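Long-range contacts in allergen Bos d 2 (Bos taurus, PDB 4WFV), which probably carries pheromones as a secreted lipocalin, and is a major allergen of cattle dander: residues K28-G33 and N144-I149; P34-Y39 and I149-C154; N96-Y101 and E115-G120. One frame throughout, in Å; residues are numbered along the deposited sequence.

Contact 1 of 3, residues K28-G33 and N144-I149; sequences KIVEGG and NIENLI
Val-30 lies over one face of the Glu-146 carboxylate, one oxygen meeting its side chain and the other its backbone: CG1 of Val-30 is 4.1 Å from Glu-146 OE2, while the CA of Val-30 is 4.1 Å from Glu-146 OE1. Two polar partners reach OE1 out of the carboxylate plane, tilted toward that same side. One is a water that donates to Glu-146 OE1 at 2.9 Å and accepts from Glu-31 N at 3.1 Å; the other is Arg-36, which forms a salt bridge. The bend of the Glu-146 chain at chi2 (-85°) turns the acid end toward the loop, leaving its CG to serve as an apolar flank. Against that flank rests Ile-29 CD1, 3.8 Å from Glu-146 CG, and the same methyl meets the backbone oxygen Asn-144 O at 3.6 Å. With chi1 at 62°, Ile-29 sends its longer branch between its own backbone N and carbonyl carbon and across to residues 144-149. Leu-148 comes in more loosely from the other end of this segment. The loop then turns back on itself in a type II turn from Val-30 to Gly-33, closed by Gly-33 N to Val-30 O at 2.8 Å, with Gly-32 at a positive phi.

The lesson is one of fold as well as chemistry. Residues 28-33 belong to the long first loop of a lipocalin barrel, between strands 17-23 and 38-45, and residues 144-149 carry the short edge strand that pairs with strand 17-23. No direct hydrogen bond joins the two segments; their polar link is borrowed from a water and an arginine. Arg-36 is held in place by Ile-29 O as well, and its positive charge, paired with Glu-146, probably favours the ionised carboxylate although the site is partly buried.

Contact 2 of 3, residues P34-Y39 and I149-C154; sequences PLRNYY and IKTDNC
Thr-151 and Arg-36 are brought together by two contrasting torsions. Arg-36 runs fully extended from CG to NE, starting with CG opposite its own N (chi1 -165°), and so delivers the guanidinium edge-on; Thr-151 holds OG1 in the crowded position between N and carbonyl carbon (chi1 68°), facing it. Arg-36 NH2 donates to Thr-151 OG1 at 2.8 Å, and Arg-36 NE donates to Tyr-38 OH at 2.9 Å, both acceptors lying in the guanidinium plane. The two hydroxyls complete the ring of bonds, Tyr-38 OH and Thr-151 OG1 being 2.8 Å apart. Three bonds thus fix the rotation of the arginine head and the tyrosine tip together.

Further back along the Tyr-38 side chain, the ring and the Asp-152 side chain run past one another head to tail, ring and carboxylate planes 38° apart and Tyr-38 CD1 only 3.4 Å from Asp-152 CG. Asp-152 is itself held: OD1 accepts from Cys-154 N at 3.2 Å, an Asx turn, and OD2 forms a salt bridge with Arg-40. Cys-154 SG then sits obliquely to the Tyr-38 ring, 5.2 Å from its centroid.

The tail after strand 146-147 is in this way laid against the start of strand 38-45, and the disulfide of Cys-154 with Cys-63 ties it on to strand 62-74, the linkage familiar from many lipocalins.

Contact 3 of 3, residues N96-Y101 and E115-G120; sequences NMLVTY and EGLAKG
Backbone hydrogen bonds come first where Leu-98 faces Leu-117 and Thr-100 faces Glu-115, the hydrogen-bonded pairs of two antiparallel strands whose axes run at 162°. Leu-117 N reaches Leu-98 O at 2.8 Å, and the return bond from Leu-98 N to Leu-117 O is 3.0 Å. Thr-100 N to Glu-115 O is likewise 3.0 Å, answered by Glu-115 N to Thr-100 O at 3.1 Å. Beyond the last strand pair, Lys-119 N still bonds to Asn-96 O at 3.0 Å, carrying the ladder one step further.

Weaker CA-H...O contacts fill in at the non-hydrogen-bonded pairs Met-97/Ala-118 and Val-99/Gly-116; that from Val-99 CA to Glu-115 O spans 3.2 Å.

One side-chain hydrogen bond joins the strands. Thr-100, with chi1 67°, turns OG1 to Glu-115, donating to OE1 at 2.8 Å on the anti lone pair. The same oxygen also bonds to Tyr-39, so two hydroxyls grip one buried carboxylate oxygen.

Apolar contact on this face is between Leu-98 and Leu-117, which run alongside each other in the same direction, Leu-98 CD2 being 4.0 Å from Leu-117 CD1. On the opposite face Met-97 and Val-99 meet helix 125-137, while Gly-116 adds no side chain. At the end of the ladder the Lys-119 chain passes crosswise to Asn-96, and its ammonium makes a cation-pi contact with Trp-16.

The whole is a textbook antiparallel hairpin, strands 97-105 and 110-118 of the lipocalin barrel. The face of Leu-98, Thr-100, Glu-115 and Leu-117 lies away from the flanking helix, as expected for the inner wall of the calyx, and Trp-16 belongs to the Gly-x-Trp signature that marks the family.

Arg-36 joins contacts 1 and 2, whose centres are 8 Å apart: its NH1 lies 2.8 Å from Ile-29 O and 2.9 Å from Glu-146 OE1, while the rest of its guanidinium serves contact 2. The two also share Ile-149, and their segments interleave along the chain. Contact 3, centred about 13 Å from contact 2, meets it through Tyr-39, whose OH is 2.7 Å from Glu-115 OE1 and whose ring packs on Leu-117. Contacts 1 and 3 do not touch. Contacts 1 and 2 tie the first loop and the C-terminal segment to each other and to the barrel's edge, whereas contact 3 is part of its wall; in lipocalins the interior holds the ligand, and Tyr-39 and Glu-115 probably face it.

Contact 1 of 3, residues K28-G33 and N144-I149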
loop_
_atom_site.group_PDB
_atom_site.type_symbol
_atom_site.label_atom_id
_atom_site.label_comp_id
_atom_site.label_asym_id
_atom_site.label_seq_id
_atom_site.Cartn_x
_atom_site.Cartn_y
_atom_site.Cartn_z
ATOM N N LYS A 28 6.350 -10.097 6.829
ATOM C CA LYS A 28 6.727 -8.879 6.113
ATOM C C LYS A 28 5.958 -7.640 6.570
ATOM O O LYS A 28 6.449 -6.524 6.395
ATOM C CB LYS A 28 6.520 -9.044 4.609
ATOM C CG LYS A 28 7.434 -10.068 3.956
ATOM C CD LYS A 28 8.872 -9.571 3.931
ATOM C CE LYS A 28 9.796 -10.540 3.178
ATOM N NZ LYS A 28 11.188 -10.003 3.065
ATOM N N ILE A 29 4.757 -7.832 7.122
ATOM C CA ILE A 29 3.876 -6.703 7.433
ATOM C C ILE A 29 3.504 -6.532 8.906
ATOM O O ILE A 29 2.757 -5.630 9.243
ATOM C CB ILE A 29 2.570 -6.749 6.602
ATOM C CG1 ILE A 29 1.754 -8.019 6.921
ATOM C CG2 ILE A 29 2.884 -6.631 5.119
ATOM C CD1 ILE A 29 0.285 -7.908 6.471
ATOM N N VAL A 30 4.034 -7.380 9.786
ATOM C CA VAL A 30 3.832 -7.176 11.216
ATOM C C VAL A 30 4.637 -5.970 11.687
ATOM O O VAL A 30 5.459 -5.441 10.943
ATOM C CB VAL A 30 4.215 -8.430 12.038
ATOM C CG1 VAL A 30 3.328 -9.610 11.641
ATOM C CG2 VAL A 30 5.706 -8.759 11.874
ATOM N N GLU A 31 4.388 -5.533 12.916
ATOM C CA GLU A 31 5.125 -4.388 13.438
ATOM C C GLU A 31 6.632 -4.580 13.300
ATOM O O GLU A 31 7.166 -5.650 13.601
ATOM C CB GLU A 31 4.745 -4.131 14.892
ATOM C CG GLU A 31 3.367 -3.536 15.042
ATOM C CD GLU A 31 3.031 -3.226 16.482
ATOM O OE1 GLU A 31 2.271 -4.005 17.094
ATOM O OE2 GLU A 31 3.532 -2.205 16.992
ATOM N N GLY A 32 7.322 -3.553 12.817
ATOM C CA GLY A 32 8.748 -3.645 12.588
ATOM C C GLY A 32 9.133 -4.363 11.303
ATOM O O GLY A 32 10.315 -4.465 10.985
ATOM N N GLY A 33 8.147 -4.857 10.559
ATOM C CA GLY A 33 8.420 -5.539 9.304
ATOM C C GLY A 33 8.758 -4.576 8.179
ATOM O O GLY A 33 8.322 -3.429 8.175
ATOM N N ASN A 144 -4.591 -12.841 7.352
ATOM C CA ASN A 144 -3.360 -12.115 7.652
ATOM C C ASN A 144 -3.498 -10.593 7.607
ATOM O O ASN A 144 -2.498 -9.877 7.569
ATOM C CB ASN A 144 -2.220 -12.565 6.736
ATOM C CG ASN A 144 -1.686 -13.942 7.103
ATOM O OD1 ASN A 144 -2.047 -14.503 8.141
ATOM N ND2 ASN A 144 -0.818 -14.488 6.258
ATOM N N ILE A 145 -4.725 -10.091 7.643
ATOM C CA ILE A 145 -4.911 -8.647 7.685
ATOM C C ILE A 145 -4.373 -8.087 9.003
ATOM O O ILE A 145 -4.587 -8.668 10.076
ATOM C CB ILE A 145 -6.392 -8.247 7.536
ATOM C CG1 ILE A 145 -6.877 -8.484 6.109
ATOM C CG2 ILE A 145 -6.578 -6.777 7.910
ATOM C CD1 ILE A 145 -8.388 -8.295 5.928
ATOM N N GLU A 146 -3.652 -6.970 8.897
ATOM C CA GLU A 146 -3.142 -6.206 10.038
ATOM C C GLU A 146 -3.806 -4.837 9.984
ATOM O O GLU A 146 -3.906 -4.243 8.910
ATOM C CB GLU A 146 -1.614 -6.024 9.922
ATOM C CG GLU A 146 -0.780 -7.303 10.063
ATOM C CD GLU A 146 -0.488 -7.653 11.513
ATOM O OE1 GLU A 146 -0.085 -6.755 12.281
ATOM O OE2 GLU A 146 -0.649 -8.834 11.893
ATOM N N ASN A 147 -4.278 -4.336 11.125
ATOM C CA ASN A 147 -4.731 -2.952 11.180
ATOM C C ASN A 147 -3.537 -2.073 11.518
ATOM O O ASN A 147 -3.025 -2.102 12.635
ATOM C CB ASN A 147 -5.859 -2.749 12.191
ATOM C CG ASN A 147 -6.365 -1.313 12.211
ATOM O OD1 ASN A 147 -5.581 -0.366 12.275
ATOM N ND2 ASN A 147 -7.685 -1.144 12.136
ATOM N N LEU A 148 -3.059 -1.346 10.525
ATOM C CA LEU A 148 -1.877 -0.517 10.686
ATOM C C LEU A 148 -2.148 0.826 11.351
ATOM O O LEU A 148 -1.294 1.329 12.074
ATOM C CB LEU A 148 -1.208 -0.276 9.330
ATOM C CG LEU A 148 -0.114 -1.282 8.956
ATOM C CD1 LEU A 148 -0.650 -2.716 8.968
ATOM C CD2 LEU A 148 0.461 -0.945 7.582
ATOM N N ILE A 149 -3.307 1.420 11.111
ATOM C CA ILE A 149 -3.524 2.735 11.699
ATOM C C ILE A 149 -3.513 2.668 13.229
ATOM O O ILE A 149 -3.070 3.616 13.889
ATOM C CB ILE A 149 -4.759 3.451 11.122
ATOM C CG1 ILE A 149 -4.810 4.876 11.689
ATOM C CG2 ILE A 149 -6.047 2.701 11.443
ATOM C CD1 ILE A 149 -5.716 5.802 10.930
HETATM O O HOH W 1 1.964 -6.910 14.265
#

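Contact 2 of 3, residues P34-Y39 and I149-C154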
loop_
_atom_site.group_PDB
_atom_site.type_symbol
_atom_site.label_atom_id
_atom_site.label_comp_id
_atom_site.label_asym_id
_atom_site.label_seq_id
_atom_site.Cartn_x
_atom_site.Cartn_y
_atom_site.Cartn_z
ATOM N N PRO A 34 9.532 -5.043 7.196
ATOM C CA PRO A 34 10.010 -4.155 6.132
ATOM C C PRO A 34 8.893 -3.545 5.282
ATOM O O PRO A 34 9.034 -2.415 4.806
ATOM C CB PRO A 34 10.898 -5.074 5.283
ATOM C CG PRO A 34 10.425 -6.478 5.609
ATOM C CD PRO A 34 10.023 -6.423 7.048
ATOM N N LEU A 35 7.795 -4.273 5.101
ATOM C CA LEU A 35 6.712 -3.804 4.233
ATOM C C LEU A 35 5.520 -3.305 5.016
ATOM O O LEU A 35 4.427 -3.213 4.476
ATOM C CB LEU A 35 6.263 -4.911 3.264
ATOM C CG LEU A 35 7.432 -5.559 2.513
ATOM C CD1 LEU A 35 6.930 -6.625 1.523
ATOM C CD2 LEU A 35 8.273 -4.496 1.811
ATOM N N ARG A 36 5.727 -2.988 6.288
ATOM C CA ARG A 36 4.726 -2.253 7.058
ATOM C C ARG A 36 5.084 -0.776 6.996
ATOM O O ARG A 36 6.010 -0.316 7.661
ATOM C CB ARG A 36 4.694 -2.732 8.499
ATOM C CG ARG A 36 3.447 -2.291 9.265
ATOM C CD ARG A 36 3.560 -2.714 10.707
ATOM N NE ARG A 36 2.424 -2.355 11.544
ATOM C CZ ARG A 36 1.429 -3.178 11.874
ATOM N NH1 ARG A 36 1.386 -4.410 11.388
ATOM N NH2 ARG A 36 0.467 -2.772 12.683
ATOM N N ASN A 37 4.375 -0.051 6.144
ATOM C CA ASN A 37 4.765 1.305 5.791
ATOM C C ASN A 37 3.594 2.244 6.017
ATOM O O ASN A 37 2.494 2.024 5.501
ATOM C CB ASN A 37 5.223 1.346 4.330
ATOM C CG ASN A 37 6.249 0.266 4.013
ATOM O OD1 ASN A 37 6.142 -0.432 3.000
ATOM N ND2 ASN A 37 7.234 0.111 4.891
ATOM N N TYR A 38 3.832 3.287 6.807
ATOM C CA TYR A 38 2.765 4.195 7.206
ATOM C C TYR A 38 2.671 5.371 6.241
ATOM O O TYR A 38 3.363 6.388 6.393
ATOM C CB TYR A 38 2.967 4.652 8.657
ATOM C CG TYR A 38 2.991 3.506 9.649
ATOM C CD1 TYR A 38 1.815 2.898 10.073
ATOM C CD2 TYR A 38 4.195 3.031 10.161
ATOM C CE1 TYR A 38 1.835 1.843 10.995
ATOM C CE2 TYR A 38 4.227 1.977 11.081
ATOM C CZ TYR A 38 3.040 1.394 11.485
ATOM O OH TYR A 38 3.056 0.358 12.393
ATOM N N TYR A 39 1.785 5.221 5.259
ATOM C CA TYR A 39 1.595 6.213 4.204
ATOM C C TYR A 39 1.266 7.580 4.753
ATOM O O TYR A 39 0.567 7.706 5.757
ATOM C CB TYR A 39 0.438 5.791 3.295
ATOM C CG TYR A 39 0.820 4.806 2.213
ATOM C CD1 TYR A 39 1.081 3.470 2.515
ATOM C CD2 TYR A 39 0.905 5.207 0.886
ATOM C CE1 TYR A 39 1.424 2.561 1.525
ATOM C CE2 TYR A 39 1.243 4.303 -0.116
ATOM C CZ TYR A 39 1.500 2.987 0.206
ATOM O OH TYR A 39 1.845 2.109 -0.809
ATOM N N ILE A 149 -3.307 1.420 11.111
ATOM C CA ILE A 149 -3.524 2.735 11.699
ATOM C C ILE A 149 -3.513 2.668 13.229
ATOM O O ILE A 149 -3.070 3.616 13.889
ATOM C CB ILE A 149 -4.759 3.451 11.122
ATOM C CG1 ILE A 149 -4.810 4.876 11.689
ATOM C CG2 ILE A 149 -6.047 2.701 11.443
ATOM C CD1 ILE A 149 -5.716 5.802 10.930
ATOM N N LYS A 150 -3.933 1.540 13.799
ATOM C CA LYS A 150 -3.954 1.411 15.255
ATOM C C LYS A 150 -2.558 1.334 15.881
ATOM O O LYS A 150 -2.419 1.434 17.105
ATOM C CB LYS A 150 -4.798 0.206 15.686
ATOM C CG LYS A 150 -6.294 0.414 15.459
ATOM C CD LYS A 150 -7.099 -0.843 15.746
ATOM C CE LYS A 150 -8.575 -0.618 15.437
ATOM N NZ LYS A 150 -9.184 0.342 16.398
ATOM N N THR A 151 -1.524 1.171 15.065
ATOM C CA THR A 151 -0.156 1.251 15.586
ATOM C C THR A 151 0.629 2.405 14.963
ATOM O O THR A 151 1.848 2.506 15.142
ATOM C CB THR A 151 0.629 -0.078 15.380
ATOM O OG1 THR A 151 0.872 -0.282 13.982
ATOM C CG2 THR A 151 -0.149 -1.269 15.952
ATOM N N ASP A 152 -0.073 3.287 14.246
ATOM C CA ASP A 152 0.587 4.406 13.577
ATOM C C ASP A 152 0.697 5.604 14.503
ATOM O O ASP A 152 -0.140 6.519 14.481
ATOM C CB ASP A 152 -0.161 4.794 12.305
ATOM C CG ASP A 152 0.605 5.798 11.459
ATOM O OD1 ASP A 152 1.605 6.363 11.960
ATOM O OD2 ASP A 152 0.195 6.040 10.307
ATOM N N ASN A 153 1.745 5.575 15.317
ATOM C CA ASN A 153 2.024 6.640 16.260
ATOM C C ASN A 153 3.134 7.523 15.732
ATOM O O ASN A 153 3.793 8.224 16.497
ATOM C CB ASN A 153 2.372 6.067 17.643
ATOM C CG ASN A 153 3.621 5.206 17.631
ATOM O OD1 ASN A 153 4.125 4.819 16.580
ATOM N ND2 ASN A 153 4.131 4.911 18.817
ATOM N N CYS A 154 3.351 7.488 14.421
ATOM C CA CYS A 154 4.292 8.422 13.801
ATOM C C CYS A 154 3.633 9.779 13.570
ATOM O O CYS A 154 2.412 9.877 13.555
ATOM C CB CYS A 154 4.831 7.856 12.487
ATOM S SG CYS A 154 5.728 6.272 12.699
#

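Contact 3 of 3, residues N96-Y101 and E115-G120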
loop_
_atom_site.group_PDB
_atom_site.type_symbol
_atom_site.label_atom_id
_atom_site.label_comp_id
_atom_site.label_asym_id
_atom_site.label_seq_id
_atom_site.Cartn_x
_atom_site.Cartn_y
_atom_site.Cartn_z
ATOM N N ASN A 96 -12.440 8.214 -1.349
ATOM C CA ASN A 96 -12.099 7.978 0.054
ATOM C C ASN A 96 -11.207 6.778 0.344
ATOM O O ASN A 96 -10.795 6.580 1.490
ATOM C CB ASN A 96 -13.375 7.858 0.891
ATOM C CG ASN A 96 -14.183 9.140 0.903
ATOM O OD1 ASN A 96 -15.369 9.139 0.584
ATOM N ND2 ASN A 96 -13.535 10.246 1.260
ATOM N N MET A 97 -10.904 5.991 -0.685
ATOM C CA MET A 97 -10.259 4.698 -0.494
ATOM C C MET A 97 -9.323 4.367 -1.649
ATOM O O MET A 97 -9.617 4.683 -2.808
ATOM C CB MET A 97 -11.357 3.646 -0.381
ATOM C CG MET A 97 -10.915 2.235 -0.287
ATOM S SD MET A 97 -12.383 1.164 -0.316
ATOM C CE MET A 97 -11.523 -0.373 -0.021
ATOM N N LEU A 98 -8.194 3.735 -1.342
ATOM C CA LEU A 98 -7.257 3.330 -2.376
ATOM C C LEU A 98 -6.695 1.983 -1.963
ATOM O O LEU A 98 -6.309 1.804 -0.805
ATOM C CB LEU A 98 -6.126 4.362 -2.523
ATOM C CG LEU A 98 -5.162 4.207 -3.716
ATOM C CD1 LEU A 98 -4.461 5.534 -4.029
ATOM C CD2 LEU A 98 -4.141 3.105 -3.475
ATOM N N VAL A 99 -6.674 1.026 -2.887
ATOM C CA VAL A 99 -6.100 -0.290 -2.589
ATOM C C VAL A 99 -4.958 -0.578 -3.553
ATOM O O VAL A 99 -5.122 -0.458 -4.768
ATOM C CB VAL A 99 -7.146 -1.424 -2.674
ATOM C CG1 VAL A 99 -6.509 -2.755 -2.288
ATOM C CG2 VAL A 99 -8.326 -1.146 -1.746
ATOM N N THR A 100 -3.806 -0.948 -3.003
ATOM C CA THR A 100 -2.660 -1.370 -3.798
ATOM C C THR A 100 -2.503 -2.874 -3.711
ATOM O O THR A 100 -2.897 -3.496 -2.720
ATOM C CB THR A 100 -1.337 -0.754 -3.305
ATOM O OG1 THR A 100 -1.021 -1.277 -2.005
ATOM C CG2 THR A 100 -1.428 0.760 -3.251
ATOM N N TYR A 101 -1.925 -3.453 -4.761
ATOM C CA TYR A 101 -1.503 -4.840 -4.755
ATOM C C TYR A 101 -0.016 -4.845 -5.060
ATOM O O TYR A 101 0.420 -4.299 -6.070
ATOM C CB TYR A 101 -2.270 -5.670 -5.789
ATOM C CG TYR A 101 -1.707 -7.062 -5.956
ATOM C CD1 TYR A 101 -1.800 -8.002 -4.932
ATOM C CD2 TYR A 101 -1.047 -7.430 -7.123
ATOM C CE1 TYR A 101 -1.269 -9.275 -5.071
ATOM C CE2 TYR A 101 -0.508 -8.714 -7.270
ATOM C CZ TYR A 101 -0.626 -9.623 -6.238
ATOM O OH TYR A 101 -0.097 -10.887 -6.366
ATOM N N GLU A 115 -2.476 -3.206 0.366
ATOM C CA GLU A 115 -2.591 -2.122 1.329
ATOM C C GLU A 115 -3.915 -1.417 1.109
ATOM O O GLU A 115 -4.313 -1.145 -0.043
ATOM C CB GLU A 115 -1.442 -1.127 1.152
ATOM C CG GLU A 115 -0.086 -1.774 1.405
ATOM C CD GLU A 115 1.071 -0.947 0.900
ATOM O OE1 GLU A 115 0.982 -0.406 -0.213
ATOM O OE2 GLU A 115 2.076 -0.842 1.634
ATOM N N GLY A 116 -4.615 -1.138 2.201
ATOM C CA GLY A 116 -5.889 -0.435 2.148
ATOM C C GLY A 116 -5.735 0.933 2.773
ATOM O O GLY A 116 -5.511 1.045 3.981
ATOM N N LEU A 117 -5.848 1.968 1.948
ATOM C CA LEU A 117 -5.615 3.341 2.367
ATOM C C LEU A 117 -6.950 4.078 2.409
ATOM O O LEU A 117 -7.864 3.746 1.653
ATOM C CB LEU A 117 -4.686 4.048 1.382
ATOM C CG LEU A 117 -3.429 3.357 0.865
ATOM C CD1 LEU A 117 -2.626 4.320 -0.018
ATOM C CD2 LEU A 117 -2.569 2.898 2.005
ATOM N N ALA A 118 -7.053 5.070 3.284
ATOM C CA ALA A 118 -8.264 5.887 3.386
ATOM C C ALA A 118 -7.940 7.354 3.580
ATOM O O ALA A 118 -6.866 7.710 4.060
ATOM C CB ALA A 118 -9.130 5.421 4.531
ATOM N N LYS A 119 -8.906 8.201 3.239
ATOM C CA LYS A 119 -8.839 9.621 3.584
ATOM C C LYS A 119 -9.156 9.857 5.058
ATOM O O LYS A 119 -8.771 10.878 5.632
ATOM C CB LYS A 119 -9.825 10.416 2.731
ATOM C CG LYS A 119 -9.507 10.389 1.271
ATOM C CD LYS A 119 -8.109 10.909 1.037
ATOM C CE LYS A 119 -7.935 11.258 -0.407
ATOM N NZ LYS A 119 -6.579 11.770 -0.709
ATOM N N GLY A 120 -9.879 8.923 5.662
ATOM C CA GLY A 120 -10.189 8.994 7.076
ATOM C C GLY A 120 -9.278 8.100 7.892
ATOM O O GLY A 120 -8.091 7.984 7.618
#